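Local structure of homoserine kinase (Listeria monocytogenes, 3HUL) at residues G34-S39 against N68-H73; I42-G47 against L74-D79; P82-G87 against A159-A164; L132-V137 against Y147-F152; Q237-A242 against V253-N258. The protein probably catalyses the ATP-dependent phosphorylation of L-homoserine to O-phospho-L-homoserine, the fourth of five steps from L-aspartate to L-threonine. All coordinates share one frame; numbering follows the deposited sequence.

Contacts 1 and 2 follow each other along strand 72-78, which pairs antiparallel with strand 27-36 along one edge and parallel with strand 41-43 along the other; their centres lie about 17 Å apart. From that strand the chain runs into contact 3, where 82-87, part of the predicted ATP site, winds round a sulfate; Ile-46 of contact 2 packs on Pro-82. Contact 4 belongs to the same large sheet as contacts 1 and 2, its centre about 28 Å from that of contact 2. Contact 5 lies in the second, four-stranded sheet, beside strand 156-161 of contact 3, where Val-253 meets Phe-160. Phe-152 and Phe-254 join contacts 4 and 5.

Contact 1: G34-S39 against N68-H73; sequences GAEADS and NLTPHH
The imidazole of His-72 donates from ND1 to the carbonyl O of Gly-34 over 2.7 Å, a nearly straight bond (167° at the hydrogen) with the acceptor lying in the ring plane. With CG beside its own backbone N (chi1 -78°), the ring swings ND1 round to the Gly-34 carbonyl although the CB bond points away from 34-39. Backbone bonds flank this one: Gly-34 N gives to His-73 O at 2.8 Å, and His-73 N to Ala-35 O at 3.2 Å. Beyond the strand, Ala-37 N reaches Pro-71 O from above the carbonyl plane. Glu-36 and His-72 form a non-hydrogen-bonded antiparallel pair, and CA of Glu-36 sits over a face of the His-72 ring, 4.0 Å from its centroid. A second CH-pi contact puts Ala-37 CB over the His-73 ring, 3.8 Å from the centroid; a methyl is small enough to rest there. Pro-71 has no N-H to offer but, besides its carbonyl, contributes a ring whose CB packs at 3.5 Å on Ser-39 C. This exposed end of the large sheet joins strand 27-36 to strand 72-78, with Trp-40 against Pro-71 and His-72, and Leu-103 of helix 88-103 on His-72.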
# COMPACT_ATOMS: atom_id res chain seq x y z
N GLY A 34 33.54 6.62 24.09
CA GLY A 34 34.20 7.21 25.26
C GLY A 34 35.06 8.44 24.99
O GLY A 34 34.88 9.14 23.98
N ALA A 35 36.00 8.68 25.90
CA ALA A 35 36.81 9.91 25.88
C ALA A 35 37.75 10.00 24.68
O ALA A 35 38.19 8.99 24.15
CB ALA A 35 37.61 10.03 27.19
N GLU A 36 38.03 11.24 24.26
CA GLU A 36 39.06 11.53 23.26
C GLU A 36 40.38 10.96 23.78
O GLU A 36 40.56 10.82 25.00
CB GLU A 36 39.14 13.04 23.01
CG GLU A 36 37.78 13.76 23.10
CD GLU A 36 37.65 14.92 22.13
OE1 GLU A 36 37.46 16.08 22.58
OE2 GLU A 36 37.73 14.69 20.90
N ALA A 37 41.30 10.60 22.88
CA ALA A 37 42.55 9.92 23.27
C ALA A 37 43.69 10.03 22.25
O ALA A 37 43.55 10.66 21.19
CB ALA A 37 42.29 8.43 23.65
N ASP A 38 44.83 9.41 22.60
CA ASP A 38 46.05 9.44 21.78
C ASP A 38 45.89 8.64 20.50
O ASP A 38 46.52 8.93 19.48
CB ASP A 38 47.26 8.90 22.57
CG ASP A 38 48.59 9.13 21.84
OD1 ASP A 38 48.69 10.07 21.02
OD2 ASP A 38 49.56 8.36 22.08
N SER A 39 45.05 7.61 20.59
CA SER A 39 44.79 6.69 19.49
C SER A 39 43.46 5.97 19.72
O SER A 39 42.88 6.05 20.81
CB SER A 39 45.92 5.66 19.37
OG SER A 39 45.95 4.82 20.51
N ASN A 68 40.50 13.65 9.62
CA ASN A 68 41.04 14.54 10.63
C ASN A 68 40.33 14.43 11.98
O ASN A 68 40.56 15.25 12.86
CB ASN A 68 41.04 15.99 10.10
CG ASN A 68 41.94 16.18 8.87
OD1 ASN A 68 42.91 15.42 8.67
ND2 ASN A 68 41.64 17.19 8.03
N LEU A 69 39.47 13.41 12.14
CA LEU A 69 38.88 13.05 13.44
C LEU A 69 39.93 12.89 14.54
O LEU A 69 41.02 12.36 14.30
CB LEU A 69 38.14 11.71 13.34
CG LEU A 69 36.71 11.62 12.79
CD1 LEU A 69 36.21 10.19 12.93
CD2 LEU A 69 35.72 12.62 13.42
N THR A 70 39.59 13.36 15.74
CA THR A 70 40.32 13.05 16.97
C THR A 70 39.92 11.65 17.37
O THR A 70 38.73 11.36 17.41
CB THR A 70 39.89 13.98 18.15
OG1 THR A 70 40.02 15.35 17.76
CG2 THR A 70 40.71 13.72 19.42
N PRO A 71 40.90 10.77 17.67
CA PRO A 71 40.67 9.42 18.17
C PRO A 71 39.85 9.36 19.44
O PRO A 71 39.77 10.33 20.17
CB PRO A 71 42.08 8.92 18.48
CG PRO A 71 42.92 9.62 17.50
CD PRO A 71 42.33 10.99 17.38
N HIS A 72 39.25 8.20 19.69
CA HIS A 72 38.49 7.92 20.91
C HIS A 72 38.71 6.49 21.33
O HIS A 72 39.18 5.68 20.54
CB HIS A 72 36.99 8.09 20.65
CG HIS A 72 36.53 9.51 20.62
ND1 HIS A 72 35.80 10.07 21.64
CD2 HIS A 72 36.66 10.47 19.67
CE1 HIS A 72 35.52 11.33 21.34
NE2 HIS A 72 36.02 11.59 20.14
N HIS A 73 38.40 6.20 22.59
CA HIS A 73 38.21 4.83 23.08
C HIS A 73 36.73 4.53 22.93
O HIS A 73 35.90 5.44 23.06
CB HIS A 73 38.61 4.71 24.56
CG HIS A 73 40.08 4.89 24.81
ND1 HIS A 73 40.57 5.55 25.92
CD2 HIS A 73 41.17 4.50 24.09
CE1 HIS A 73 41.89 5.56 25.87
NE2 HIS A 73 42.28 4.93 24.77

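Contact 2: I42-G47 against L74-D79; sequences IEHNIG and LVMTCD
Met-76 is the side chain round which Ile-42, His-44 and Ile-46 gather. Its CB meets Ile-42 CG2 at 3.6 Å, while the Ile-46 side chain crosses that of Met-76 at about a right angle, with Ile-46 CD1 3.5 Å from Met-76 SD. The methionine chain bends at both chi2 (-137°) and chi3 (-67°), which turns the methyl CE back toward the two isoleucines; an unbranched, flexible thioether suits a place where one side chain must touch Ile-42 near its base and Ile-46 near its end. CD1 of Ile-46 also rests on Cys-78 CB, 3.6 Å away, and nearer the start of the strands Ile-42 CG1 touches Leu-74 CD1.

Two backbone bonds set this register: Glu-43 N to Leu-74 O at 2.8 Å and Met-76 N to Glu-43 O at 3.0 Å. They make Ile-42 and Leu-74 parallel partners on one face of the sheet, and Glu-43 and Val-75 partners on the other, exposed face, where a carboxylate can reach water. Further on the backbones draw apart, and His-44 shapes the departing chain: its ND1 accepts from Ile-46 N at 2.9 Å, nearly in the ring plane, while NE2 bonds to Ile-50 O and the ring stacks on His-52. Both imidazole nitrogens are thus engaged, which probably helps fix the turn that brings Ile-46 onto Met-76. Ile-59 and Ile-58 of helix 57-65 cover Ile-42 and Met-76 respectively. Strand 41-43, helix 57-65 and strand 72-78 form a beta-alpha-beta unit, whose two strands lie directly side by side in the large sheet.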
# COMPACT_ATOMS: atom_id res chain seq x y z
N ILE A 42 39.07 -0.02 20.62
CA ILE A 42 37.74 -0.57 20.83
C ILE A 42 37.87 -1.73 21.78
O ILE A 42 38.56 -2.70 21.48
CB ILE A 42 37.08 -1.11 19.52
CG1 ILE A 42 36.94 -0.01 18.47
CG2 ILE A 42 35.72 -1.72 19.82
CD1 ILE A 42 36.51 -0.52 17.12
N GLU A 43 37.19 -1.63 22.92
CA GLU A 43 37.09 -2.76 23.82
C GLU A 43 35.97 -3.66 23.33
O GLU A 43 34.88 -3.17 23.01
CB GLU A 43 36.79 -2.31 25.25
CG GLU A 43 36.74 -3.45 26.27
CD GLU A 43 36.09 -3.04 27.58
OE1 GLU A 43 35.36 -3.88 28.17
OE2 GLU A 43 36.29 -1.88 28.02
N HIS A 44 36.26 -4.95 23.25
CA HIS A 44 35.27 -5.96 22.85
C HIS A 44 35.77 -7.36 23.14
O HIS A 44 36.97 -7.58 23.26
CB HIS A 44 34.89 -5.83 21.37
CG HIS A 44 35.91 -6.37 20.41
ND1 HIS A 44 36.11 -7.72 20.20
CD2 HIS A 44 36.74 -5.73 19.54
CE1 HIS A 44 37.04 -7.89 19.28
NE2 HIS A 44 37.43 -6.70 18.86
N ASN A 45 34.83 -8.30 23.21
CA ASN A 45 35.15 -9.72 23.31
C ASN A 45 34.47 -10.55 22.19
O ASN A 45 33.96 -11.64 22.44
CB ASN A 45 34.79 -10.26 24.71
CG ASN A 45 33.41 -9.80 25.21
OD1 ASN A 45 32.99 -8.65 24.99
ND2 ASN A 45 32.71 -10.69 25.90
N ILE A 46 34.49 -10.04 20.96
CA ILE A 46 33.81 -10.71 19.83
C ILE A 46 34.59 -11.93 19.32
O ILE A 46 34.01 -12.84 18.71
CB ILE A 46 33.48 -9.71 18.66
CG1 ILE A 46 32.46 -8.67 19.13
CG2 ILE A 46 32.93 -10.45 17.42
CD1 ILE A 46 32.35 -7.47 18.19
N GLY A 47 35.90 -11.96 19.57
CA GLY A 47 36.74 -13.08 19.15
C GLY A 47 37.18 -12.93 17.71
O GLY A 47 37.08 -11.85 17.13
N LEU A 74 36.39 3.27 22.66
CA LEU A 74 35.00 2.85 22.39
C LEU A 74 34.78 1.49 23.01
O LEU A 74 35.74 0.75 23.22
CB LEU A 74 34.71 2.76 20.89
CG LEU A 74 35.11 3.95 20.02
CD1 LEU A 74 36.43 3.67 19.32
CD2 LEU A 74 34.06 4.27 18.98
N VAL A 75 33.52 1.18 23.31
CA VAL A 75 33.12 -0.14 23.79
C VAL A 75 32.08 -0.69 22.81
O VAL A 75 31.14 0.03 22.44
CB VAL A 75 32.50 -0.08 25.21
CG1 VAL A 75 32.32 -1.49 25.79
CG2 VAL A 75 33.36 0.80 26.15
N MET A 76 32.25 -1.95 22.42
CA MET A 76 31.46 -2.61 21.37
C MET A 76 30.76 -3.85 21.91
O MET A 76 31.42 -4.75 22.43
CB MET A 76 32.35 -3.02 20.19
CG MET A 76 31.74 -2.80 18.80
SD MET A 76 31.95 -4.10 17.55
CE MET A 76 33.69 -4.07 17.22
N THR A 77 29.44 -3.88 21.79
CA THR A 77 28.64 -5.10 22.00
C THR A 77 28.12 -5.48 20.62
O THR A 77 27.68 -4.62 19.85
CB THR A 77 27.45 -4.84 22.97
OG1 THR A 77 27.95 -4.64 24.30
CG2 THR A 77 26.49 -6.01 23.01
N CYS A 78 28.20 -6.76 20.28
CA CYS A 78 27.71 -7.22 18.99
C CYS A 78 27.31 -8.67 19.07
O CYS A 78 28.16 -9.54 19.27
CB CYS A 78 28.75 -7.02 17.89
SG CYS A 78 28.08 -7.29 16.20
N ASP A 79 26.01 -8.92 18.92
CA ASP A 79 25.49 -10.28 18.87
C ASP A 79 25.10 -10.71 17.45
O ASP A 79 24.39 -11.69 17.26
CB ASP A 79 24.40 -10.53 19.94
CG ASP A 79 23.09 -9.76 19.68
OD1 ASP A 79 23.09 -8.69 19.02
OD2 ASP A 79 22.05 -10.24 20.17

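Contact 3: P82-G87 against A159-A164; sequences PARGLG and AFIPKA. With SO4 (sulfate ion), chain C.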
# COMPACT_ATOMS: atom_id res chain seq x y z
N PRO A 82 30.03 -12.63 13.17
CA PRO A 82 30.80 -12.22 12.01
C PRO A 82 30.75 -13.29 10.94
O PRO A 82 30.69 -14.50 11.26
CB PRO A 82 32.23 -12.10 12.54
CG PRO A 82 32.11 -12.06 14.01
CD PRO A 82 30.89 -12.84 14.35
N ALA A 83 30.79 -12.83 9.69
CA ALA A 83 30.78 -13.69 8.52
C ALA A 83 29.74 -14.82 8.59
O ALA A 83 30.03 -15.96 8.22
CB ALA A 83 32.20 -14.22 8.23
N ARG A 84 28.52 -14.51 9.03
CA ARG A 84 27.48 -15.54 9.11
C ARG A 84 26.27 -15.31 8.18
O ARG A 84 25.30 -16.06 8.25
CB ARG A 84 27.07 -15.78 10.57
CG ARG A 84 27.08 -17.28 10.96
CD ARG A 84 28.54 -17.85 10.94
NE ARG A 84 29.49 -17.01 11.68
CZ ARG A 84 29.66 -17.09 13.00
NH1 ARG A 84 28.92 -17.94 13.71
NH2 ARG A 84 30.53 -16.30 13.63
N GLY A 85 26.34 -14.31 7.30
CA GLY A 85 25.27 -14.02 6.34
C GLY A 85 24.18 -13.11 6.91
O GLY A 85 23.11 -12.95 6.30
N LEU A 86 24.44 -12.53 8.08
CA LEU A 86 23.50 -11.64 8.76
C LEU A 86 23.95 -10.17 8.81
O LEU A 86 23.46 -9.40 9.63
CB LEU A 86 23.16 -12.17 10.16
CG LEU A 86 22.42 -13.50 10.20
CD1 LEU A 86 22.48 -14.11 11.61
CD2 LEU A 86 20.95 -13.34 9.74
N GLY A 87 24.85 -9.78 7.91
CA GLY A 87 25.17 -8.39 7.74
C GLY A 87 25.98 -7.81 8.88
O GLY A 87 25.78 -6.65 9.27
N ALA A 159 16.43 -18.43 12.81
CA ALA A 159 17.76 -18.46 12.23
C ALA A 159 18.53 -19.68 12.72
O ALA A 159 18.70 -19.88 13.93
CB ALA A 159 18.50 -17.19 12.59
N PHE A 160 19.00 -20.49 11.78
CA PHE A 160 20.00 -21.50 12.10
C PHE A 160 21.36 -20.85 11.91
O PHE A 160 21.82 -20.67 10.78
CB PHE A 160 19.92 -22.67 11.15
CG PHE A 160 18.77 -23.58 11.38
CD1 PHE A 160 18.95 -24.77 12.07
CD2 PHE A 160 17.50 -23.28 10.86
CE1 PHE A 160 17.89 -25.65 12.26
CE2 PHE A 160 16.44 -24.14 11.04
CZ PHE A 160 16.63 -25.33 11.75
N ILE A 161 22.00 -20.51 13.02
CA ILE A 161 23.30 -19.88 12.96
C ILE A 161 24.42 -20.90 13.27
O ILE A 161 24.62 -21.26 14.44
CB ILE A 161 23.33 -18.69 13.92
CG1 ILE A 161 22.26 -17.68 13.51
CG2 ILE A 161 24.75 -18.08 13.99
CD1 ILE A 161 21.98 -16.66 14.54
N PRO A 162 25.13 -21.38 12.22
CA PRO A 162 26.26 -22.29 12.47
C PRO A 162 27.54 -21.48 12.70
O PRO A 162 27.51 -20.24 12.74
CB PRO A 162 26.37 -23.07 11.16
CG PRO A 162 25.95 -22.05 10.10
CD PRO A 162 25.05 -21.01 10.80
N LYS A 163 28.64 -22.20 12.85
CA LYS A 163 29.97 -21.62 12.97
C LYS A 163 30.34 -20.96 11.65
O LYS A 163 29.78 -21.31 10.61
CB LYS A 163 30.98 -22.75 13.27
CG LYS A 163 30.67 -23.52 14.58
CD LYS A 163 30.97 -22.62 15.76
CE LYS A 163 30.93 -23.38 17.08
NZ LYS A 163 31.17 -22.41 18.18
N ALA A 164 31.29 -20.03 11.69
CA ALA A 164 31.86 -19.47 10.47
C ALA A 164 32.26 -20.61 9.53
O ALA A 164 32.64 -21.69 9.98
CB ALA A 164 33.06 -18.56 10.78
S SO4 C . 28.09 -11.08 6.69
O1 SO4 C . 26.84 -10.73 5.99
O2 SO4 C . 28.36 -12.46 6.32
O3 SO4 C . 29.22 -10.24 6.26
O4 SO4 C . 27.94 -10.93 8.11
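Segment 82-87 belongs to the glycine-rich phosphate-binding loop of the GHMP kinases, predicted to bind ATP, and it leads into helix 88-103, with Gly-87 as the N-cap. A sulfate, probably from the crystallisation liquor, occupies the loop: Gly-85 N gives to its O2 at 2.9 Å and Gly-87 N to its O1 at 2.9 Å, with Ser-88 N as a further donor. Backbone amides at a helix start suit an anion, and the site is consistent with where a phosphate of ATP would lie. Gly-85 and Gly-87 both have positive phi, and at Gly-85 a CB would strike the preceding carbonyl.

The remaining polar bonds are made by Arg-84, two within the loop and one across to 159-164. Arg-84 turns its guanidinium away from the sulfate and uses it structurally: NE and NH2 grip the carbonyl O of Pro-82 side-on, and the remaining nitrogen crosses to Pro-162. The gripped carbonyl lies just two residues back, so the arginine braces its own loop; bends at chi2 (66°) and chi3 (50°) fold the chain for this.

Packing completes the contact. Ala-164 N lies over one guanidinium face, 3.4 Å above its plane, and the small residue lets the flat group come close. Arg-84 CG touches Ile-161 CG2 at 3.9 Å, and Leu-86 crosses Ile-161 at about a right angle, CD1 to CD1. Strand 156-161 thus backs the loop with aliphatic carbon. Across the two segments the sole hydrogen bond runs from Arg-84 NH1 to Pro-162 O, 2.9 Å long, on a lone pair in the carbonyl plane.

Contact 4: L132-V137 against Y147-F152; sequences LGNWVV and YVRHLF
The beta hairpin of strands 135-141 and 144-150 pairs here, Trp-135 with His-150 and Val-137 with Val-148 as hydrogen-bonded pairs and Val-136 with Arg-149 between them. Val-137 and Val-148 exchange two bonds, with Val-148 N to Val-137 O at 2.8 Å; at the other pair His-150 N to Trp-135 O is firm and the return bond weak. Beyond the strands, Asn-134 OD1 accepts from Phe-152 N at 2.9 Å, nearly straight at 172°, so a side-chain amide prolongs the pairing. Phe-152 turns its edge to the face of Trp-135, with Phe-152 CD1 3.7 Å from Trp-135 CG. His-150 CB touches Trp-135 CE3 at 3.5 Å. At the far end of the pairing, Leu-132 CD1 lies over the Tyr-147 ring, 3.7 Å from its centroid. Arg-149, extended from CG to NE with chi1 172°, runs back to the end of helix 127-132, where NE meets Leu-132 O at 3.0 Å and, weakly, Gly-133 O; NH2 bonds to Gly-283 O. Gly-133 leaves the helix with positive phi. Placing a guanidinium beside carbonyls at a helix C-terminus probably eases their partial negative charge, and His-150 NE2 bonds Ala-196 O of a second subunit, tying the hairpin into the assembly.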
# COMPACT_ATOMS: atom_id res chain seq x y z
N LEU A 132 17.91 2.17 7.11
CA LEU A 132 16.52 2.65 6.96
C LEU A 132 15.55 1.85 7.79
O LEU A 132 14.47 2.33 8.15
CB LEU A 132 16.12 2.59 5.51
CG LEU A 132 17.08 3.42 4.65
CD1 LEU A 132 16.69 3.25 3.22
CD2 LEU A 132 17.06 4.92 5.08
N GLY A 133 15.95 0.63 8.13
CA GLY A 133 15.13 -0.26 8.91
C GLY A 133 14.17 -1.00 7.99
O GLY A 133 13.95 -0.62 6.84
N ASN A 134 13.60 -2.07 8.52
CA ASN A 134 12.59 -2.84 7.85
C ASN A 134 13.06 -3.47 6.54
O ASN A 134 14.17 -3.97 6.45
CB ASN A 134 11.32 -1.98 7.67
CG ASN A 134 10.08 -2.73 8.04
OD1 ASN A 134 9.87 -3.85 7.56
ND2 ASN A 134 9.27 -2.14 8.90
N TRP A 135 12.21 -3.42 5.52
CA TRP A 135 12.46 -4.11 4.24
C TRP A 135 12.74 -3.05 3.18
O TRP A 135 11.95 -2.10 3.02
CB TRP A 135 11.27 -5.03 3.89
CG TRP A 135 11.26 -5.57 2.49
CD1 TRP A 135 12.33 -6.05 1.78
CD2 TRP A 135 10.13 -5.66 1.62
NE1 TRP A 135 11.92 -6.44 0.53
CE2 TRP A 135 10.58 -6.21 0.40
CE3 TRP A 135 8.77 -5.38 1.77
CZ2 TRP A 135 9.72 -6.48 -0.68
CZ3 TRP A 135 7.90 -5.61 0.69
CH2 TRP A 135 8.39 -6.15 -0.53
N VAL A 136 13.90 -3.18 2.53
CA VAL A 136 14.28 -2.24 1.46
C VAL A 136 14.45 -2.96 0.14
O VAL A 136 15.13 -3.99 0.08
CB VAL A 136 15.57 -1.45 1.78
CG1 VAL A 136 15.83 -0.31 0.68
CG2 VAL A 136 15.45 -0.84 3.15
N VAL A 137 13.79 -2.44 -0.89
CA VAL A 137 14.03 -2.88 -2.27
C VAL A 137 14.92 -1.81 -2.91
O VAL A 137 14.57 -0.62 -2.94
CB VAL A 137 12.71 -3.03 -3.07
CG1 VAL A 137 12.99 -3.35 -4.56
CG2 VAL A 137 11.81 -4.04 -2.44
N TYR A 147 16.00 3.29 -3.95
CA TYR A 147 15.51 2.35 -2.96
C TYR A 147 14.10 2.74 -2.54
O TYR A 147 13.72 3.91 -2.62
CB TYR A 147 16.48 2.22 -1.76
CG TYR A 147 16.71 3.49 -0.98
CD1 TYR A 147 15.72 3.97 -0.12
CD2 TYR A 147 17.92 4.20 -1.08
CE1 TYR A 147 15.90 5.15 0.62
CE2 TYR A 147 18.12 5.40 -0.33
CZ TYR A 147 17.10 5.85 0.52
OH TYR A 147 17.22 7.00 1.28
N VAL A 148 13.31 1.74 -2.16
CA VAL A 148 12.01 1.96 -1.56
C VAL A 148 11.97 1.14 -0.29
O VAL A 148 12.32 -0.04 -0.32
CB VAL A 148 10.84 1.52 -2.50
CG1 VAL A 148 9.50 1.87 -1.86
CG2 VAL A 148 10.93 2.19 -3.87
N ARG A 149 11.57 1.78 0.80
CA ARG A 149 11.32 1.07 2.06
C ARG A 149 9.84 0.71 2.20
O ARG A 149 8.98 1.56 2.08
CB ARG A 149 11.78 1.91 3.26
CG ARG A 149 11.38 1.32 4.65
CD ARG A 149 11.78 2.36 5.73
NE ARG A 149 11.74 1.87 7.11
CZ ARG A 149 10.68 1.90 7.91
NH1 ARG A 149 9.51 2.36 7.47
NH2 ARG A 149 10.78 1.45 9.16
N HIS A 150 9.58 -0.56 2.48
CA HIS A 150 8.25 -1.05 2.71
C HIS A 150 8.22 -1.74 4.09
O HIS A 150 9.28 -2.02 4.68
CB HIS A 150 7.85 -2.04 1.61
CG HIS A 150 7.26 -1.40 0.39
ND1 HIS A 150 6.01 -0.82 0.38
CD2 HIS A 150 7.76 -1.24 -0.86
CE1 HIS A 150 5.76 -0.34 -0.83
NE2 HIS A 150 6.80 -0.57 -1.60
N LEU A 151 7.02 -1.96 4.62
CA LEU A 151 6.84 -2.75 5.83
C LEU A 151 6.77 -4.20 5.47
O LEU A 151 5.91 -4.58 4.67
CB LEU A 151 5.49 -2.50 6.42
CG LEU A 151 5.24 -1.30 7.27
CD1 LEU A 151 5.09 -0.04 6.38
CD2 LEU A 151 3.95 -1.71 8.02
N PHE A 152 7.62 -5.01 6.08
CA PHE A 152 7.53 -6.44 5.92
C PHE A 152 6.40 -6.87 6.86
O PHE A 152 6.29 -6.32 7.94
CB PHE A 152 8.85 -7.10 6.29
CG PHE A 152 9.13 -8.36 5.55
CD1 PHE A 152 9.42 -8.34 4.18
CD2 PHE A 152 9.09 -9.59 6.21
CE1 PHE A 152 9.68 -9.52 3.49
CE2 PHE A 152 9.34 -10.78 5.53
CZ PHE A 152 9.64 -10.74 4.14

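Contact 5: Q237-A242 against V253-N258; sequences QGAYAA and VFAPRN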
# COMPACT_ATOMS: atom_id res chain seq x y z
N GLN A 237 4.30 -27.16 9.00
CA GLN A 237 3.59 -26.52 10.12
C GLN A 237 3.06 -25.10 9.78
O GLN A 237 2.37 -24.48 10.59
CB GLN A 237 4.47 -26.45 11.37
CG GLN A 237 5.05 -27.80 11.82
CD GLN A 237 6.01 -27.65 12.99
OE1 GLN A 237 5.73 -26.95 13.95
NE2 GLN A 237 7.14 -28.32 12.90
N GLY A 238 3.36 -24.61 8.58
CA GLY A 238 2.78 -23.35 8.11
C GLY A 238 3.80 -22.24 7.91
O GLY A 238 3.43 -21.08 7.77
N ALA A 239 5.09 -22.59 7.93
CA ALA A 239 6.12 -21.60 7.64
C ALA A 239 6.03 -21.25 6.14
O ALA A 239 5.54 -22.05 5.34
CB ALA A 239 7.51 -22.12 8.00
N TYR A 240 6.48 -20.05 5.78
CA TYR A 240 6.46 -19.62 4.38
C TYR A 240 7.58 -20.18 3.53
O TYR A 240 7.38 -20.49 2.36
CB TYR A 240 6.54 -18.09 4.32
CG TYR A 240 5.53 -17.40 5.20
CD1 TYR A 240 4.17 -17.69 5.08
CD2 TYR A 240 5.93 -16.41 6.11
CE1 TYR A 240 3.22 -17.04 5.90
CE2 TYR A 240 4.98 -15.74 6.93
CZ TYR A 240 3.65 -16.06 6.81
OH TYR A 240 2.71 -15.41 7.59
N ALA A 241 8.75 -20.33 4.12
CA ALA A 241 9.97 -20.54 3.34
C ALA A 241 11.16 -20.74 4.28
O ALA A 241 11.14 -20.29 5.41
CB ALA A 241 10.22 -19.32 2.45
N ALA A 242 12.19 -21.40 3.77
CA ALA A 242 13.49 -21.50 4.42
C ALA A 242 14.52 -21.19 3.33
O ALA A 242 14.48 -21.79 2.25
CB ALA A 242 13.71 -22.91 5.04
N VAL A 253 14.25 -19.26 8.39
CA VAL A 253 12.93 -19.79 8.18
C VAL A 253 11.99 -18.61 8.37
O VAL A 253 12.04 -17.93 9.38
CB VAL A 253 12.59 -20.92 9.20
CG1 VAL A 253 11.10 -21.35 9.12
CG2 VAL A 253 13.54 -22.15 9.02
N PHE A 254 11.14 -18.36 7.39
CA PHE A 254 10.17 -17.26 7.51
C PHE A 254 8.82 -17.86 7.91
O PHE A 254 8.37 -18.81 7.29
CB PHE A 254 10.07 -16.49 6.17
CG PHE A 254 11.35 -15.75 5.77
CD1 PHE A 254 11.45 -14.36 5.92
CD2 PHE A 254 12.44 -16.44 5.24
CE1 PHE A 254 12.64 -13.67 5.57
CE2 PHE A 254 13.63 -15.78 4.87
CZ PHE A 254 13.73 -14.37 5.04
N ALA A 255 8.17 -17.31 8.93
CA ALA A 255 6.94 -17.93 9.47
C ALA A 255 5.98 -16.93 10.07
O ALA A 255 6.41 -15.91 10.59
CB ALA A 255 7.32 -18.97 10.56
N PRO A 256 4.68 -17.23 10.04
CA PRO A 256 3.70 -16.41 10.76
C PRO A 256 4.19 -16.19 12.20
O PRO A 256 4.80 -17.11 12.81
CB PRO A 256 2.46 -17.28 10.77
CG PRO A 256 2.58 -18.13 9.57
CD PRO A 256 4.04 -18.39 9.38
N ARG A 257 3.94 -15.00 12.73
CA ARG A 257 4.38 -14.71 14.09
C ARG A 257 3.82 -15.63 15.17
O ARG A 257 4.51 -15.91 16.13
CB ARG A 257 4.12 -13.27 14.50
CG ARG A 257 5.40 -12.52 14.72
CD ARG A 257 5.26 -11.50 15.83
NE ARG A 257 5.23 -10.16 15.26
CZ ARG A 257 5.48 -9.05 15.94
NH1 ARG A 257 5.77 -9.11 17.23
NH2 ARG A 257 5.44 -7.87 15.32
N ASN A 258 2.58 -16.08 15.02
CA ASN A 258 1.98 -16.94 16.05
C ASN A 258 2.71 -18.28 16.14
O ASN A 258 2.62 -18.95 17.14
CB ASN A 258 0.48 -17.15 15.80
CG ASN A 258 0.21 -17.95 14.54
OD1 ASN A 258 0.27 -17.44 13.43
ND2 ASN A 258 -0.11 -19.20 14.71
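Pro-256 lies over one face of the Tyr-240 ring, its CD 3.5 Å above the plane and displaced toward the rim, a CH-pi contact at 3.8 Å from the centroid. The ring is brought there by chi1 of -51°, with CG beside the backbone N, and its OH rests against Pro-256 CG at 3.4 Å. A flat aromatic and a rigid pyrrolidine suit each other, since the proline's CD hydrogens meet the pi cloud. Ala-241 O approaches the rim of the Phe-254 ring, close to its plane.

These residues belong to a beta hairpin, strands 241-244 and 251-255, whose entry holds a classic beta bulge: two residues, Tyr-240 and Ala-241, stand opposite the single Phe-254. Tyr-240 N gives to Phe-254 O at 2.7 Å, and Phe-254 N to Ala-241 O at 2.8 Å, the latter the straighter at 165°. The bulge places one extra residue on the 237-242 side. Just before it, a Schellman motif closes helix 227-235, with Gly-238 at positive phi (115°).

Ala-242 and Val-253 share the other face of the sheet, and Ala-239 CB touches Val-253 CG1 at 3.8 Å. Helices 227-235 and 260-268 pack here, with Ile-230 on Ala-242 and Leu-263 on Ala-239, and alanines give them room to come close. Strand 156-161 continues the antiparallel sheet beyond 251-255. Where the two segments diverge, Pro-256 CD sits 3.2 Å from the carbonyl O of Gly-238.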